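Side-chain contact in seryl-tRNA synthetase (Pyrococcus horikoshii, PDB 2DQ0), which probably charges tRNA(Ser) with serine at the expense of ATP, and probably also serylates tRNA(Sec) on the way to selenocysteinyl-tRNA(Sec): residues 313-316 with 317-320. Numbering follows the deposited sequence.
Sequences PEES and WEWH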
ATOM      1  N   PRO A 313      10.083  -1.586  31.447  1.00 54.50           N
ATOM      2  CA  PRO A 313       9.969  -0.164  31.766  1.00 59.69           C
ATOM      3  C   PRO A 313      11.300   0.440  32.244  1.00 65.19           C
ATOM      4  O   PRO A 313      11.630   1.595  31.929  1.00 71.06           O
ATOM      5  CB  PRO A 313       8.894  -0.157  32.847  1.00 50.52           C
ATOM      6  CG  PRO A 313       7.961  -1.236  32.357  1.00 52.27           C
ATOM      7  CD  PRO A 313       8.918  -2.342  31.936  1.00 51.33           C
ATOM      8  N   GLU A 314      12.066  -0.360  32.984  1.00 64.15           N
ATOM      9  CA  GLU A 314      13.353   0.057  33.541  1.00 64.18           C
ATOM     10  C   GLU A 314      14.478   0.147  32.501  1.00 66.74           C
ATOM     11  O   GLU A 314      15.579   0.614  32.803  1.00 68.29           O
ATOM     12  CB  GLU A 314      13.760  -0.909  34.670  1.00 66.32           C
ATOM     13  CG  GLU A 314      12.618  -1.298  35.634  1.00 70.91           C
ATOM     14  CD  GLU A 314      11.684  -2.390  35.071  1.00 77.04           C
ATOM     15  OE1 GLU A 314      10.536  -2.536  35.569  1.00 68.82           O
ATOM     16  OE2 GLU A 314      12.109  -3.112  34.139  1.00 70.72           O
ATOM     17  N   GLU A 315      14.202  -0.286  31.274  1.00 65.84           N
ATOM     18  CA  GLU A 315      15.199  -0.255  30.195  1.00 62.27           C
ATOM     19  C   GLU A 315      14.852   0.698  29.014  1.00 59.33           C
ATOM     20  O   GLU A 315      15.698   0.984  28.150  1.00 47.49           O
ATOM     21  CB  GLU A 315      15.364  -1.672  29.632  1.00 68.83           C
ATOM     22  CG  GLU A 315      15.939  -2.692  30.586  1.00 79.54           C
ATOM     23  CD  GLU A 315      17.356  -2.348  30.996  1.00 88.98           C
ATOM     24  OE1 GLU A 315      18.121  -1.867  30.134  1.00 87.70           O
ATOM     25  OE2 GLU A 315      17.708  -2.567  32.174  1.00 90.29           O
ATOM     26  N   SER A 316      13.615   1.193  28.993  1.00 51.72           N
ATOM     27  CA  SER A 316      13.137   2.014  27.890  1.00 52.50           C
ATOM     28  C   SER A 316      13.897   3.294  27.596  1.00 54.99           C
ATOM     29  O   SER A 316      14.229   3.569  26.433  1.00 56.09           O
ATOM     30  CB  SER A 316      11.640   2.298  28.059  1.00 38.30           C
ATOM     31  OG  SER A 316      11.392   3.145  29.156  1.00 62.40           O
ATOM     32  N   TRP A 317      14.194   4.069  28.630  1.00 54.84           N
ATOM     33  CA  TRP A 317      14.921   5.305  28.413  1.00 56.01           C
ATOM     34  C   TRP A 317      16.300   5.023  27.837  1.00 57.34           C
ATOM     35  O   TRP A 317      16.826   5.804  27.039  1.00 60.01           O
ATOM     36  CB  TRP A 317      15.011   6.114  29.710  1.00 46.68           C
ATOM     37  CG  TRP A 317      13.676   6.605  30.109  1.00 53.71           C
ATOM     38  CD1 TRP A 317      12.907   6.145  31.134  1.00 57.16           C
ATOM     39  CD2 TRP A 317      12.853   7.517  29.371  1.00 63.63           C
ATOM     40  NE1 TRP A 317      11.648   6.698  31.077  1.00 58.98           N
ATOM     41  CE2 TRP A 317      11.587   7.545  30.005  1.00 58.42           C
ATOM     42  CE3 TRP A 317      13.058   8.307  28.231  1.00 60.30           C
ATOM     43  CZ2 TRP A 317      10.533   8.329  29.537  1.00 54.65           C
ATOM     44  CZ3 TRP A 317      12.001   9.092  27.765  1.00 55.74           C
ATOM     45  CH2 TRP A 317      10.757   9.094  28.420  1.00 57.56           C
ATOM     46  N   GLU A 318      16.889   3.900  28.212  1.00 54.68           N
ATOM     47  CA  GLU A 318      18.194   3.590  27.667  1.00 55.34           C
ATOM     48  C   GLU A 318      18.029   3.217  26.187  1.00 60.13           C
ATOM     49  O   GLU A 318      18.869   3.561  25.346  1.00 51.43           O
ATOM     50  CB  GLU A 318      18.814   2.437  28.432  1.00 66.41           C
ATOM     51  CG  GLU A 318      20.301   2.297  28.206  1.00 77.94           C
ATOM     52  CD  GLU A 318      20.845   1.036  28.821  1.00 84.32           C
ATOM     53  OE1 GLU A 318      20.314   0.625  29.882  1.00 85.49           O
ATOM     54  OE2 GLU A 318      21.802   0.467  28.249  1.00 84.73           O
ATOM     55  N   TRP A 319      16.944   2.509  25.874  1.00 60.85           N
ATOM     56  CA  TRP A 319      16.674   2.116  24.498  1.00 59.45           C
ATOM     57  C   TRP A 319      16.412   3.335  23.629  1.00 64.30           C
ATOM     58  O   TRP A 319      16.930   3.442  22.505  1.00 61.67           O
ATOM     59  CB  TRP A 319      15.483   1.158  24.438  1.00 58.51           C
ATOM     60  CG  TRP A 319      15.961  -0.246  24.482  1.00 59.01           C
ATOM     61  CD1 TRP A 319      15.794  -1.147  25.503  1.00 51.90           C
ATOM     62  CD2 TRP A 319      16.866  -0.850  23.558  1.00 54.27           C
ATOM     63  NE1 TRP A 319      16.557  -2.263  25.277  1.00 53.57           N
ATOM     64  CE2 TRP A 319      17.229  -2.112  24.092  1.00 51.31           C
ATOM     65  CE3 TRP A 319      17.417  -0.444  22.328  1.00 49.67           C
ATOM     66  CZ2 TRP A 319      18.120  -2.975  23.444  1.00 44.82           C
ATOM     67  CZ3 TRP A 319      18.304  -1.303  21.677  1.00 53.42           C
ATOM     68  CH2 TRP A 319      18.649  -2.557  22.241  1.00 52.34           C
ATOM     69  N   HIS A 320      15.606   4.247  24.165  1.00 57.74           N
ATOM     70  CA  HIS A 320      15.266   5.478  23.476  1.00 59.10           C
ATOM     71  C   HIS A 320      16.563   6.091  23.002  1.00 60.56           C
ATOM     72  O   HIS A 320      16.740   6.456  21.837  1.00 63.30           O
ATOM     73  CB  HIS A 320      14.586   6.454  24.442  1.00 59.02           C
ATOM     74  CG  HIS A 320      14.078   7.700  23.785  1.00 63.23           C
ATOM     75  ND1 HIS A 320      13.718   8.823  24.496  1.00 69.60           N
ATOM     76  CD2 HIS A 320      13.831   7.986  22.484  1.00 64.08           C
ATOM     77  CE1 HIS A 320      13.269   9.745  23.662  1.00 65.98           C
ATOM     78  NE2 HIS A 320      13.328   9.261  22.434  1.00 60.25           N
TER
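The carbonyl oxygens of Glu315 and Ser316 receive the first i to i+4 bonds of helix 316-333: Trp319 N reaches Glu315 O at 3.0 Å and His320 N reaches Ser316 O at 2.7 Å. Glu315 O also takes a weak bond from Glu318 N at 3.2 Å, so two amides of the first turn converge on one carbonyl. Trp319 CD1 comes within 3.4 Å of Glu315 O, the ring meeting it obliquely, while the Trp319 side chain touches Val309 and Ser311 of strand 301-311. In the class II synthetase core, this turn starts helix 316-333 after the short loop that leaves strand 301-311 of the catalytic sheet, and the helix packs against strand 398-406 through Leu403, which Ser316, Trp319 and His320 all touch. Ser316 places OG between its backbone N and carbonyl carbon (chi1 69°), over one face of the Trp317 indole and offset toward the rim, 3.9 Å from CD1; the hydroxyl is hydrogen-bonded to His401 ND1. Two acids lie side by side, pointing the same way: Glu315, bent at chi2, and the extended Glu318 bring their like-charged OE1 atoms to 3.3 Å, carboxylate planes 64° apart. Glu318 OE2 has a long, weak ion pair with Lys322 NZ, which may temper the charge. His320 turns inward, stacking on Tyr356 and hydrogen-bonding through NE2 to Ala374 O; the His320 side chain lies about 10 Å from the bound seryl-adenylate analogue.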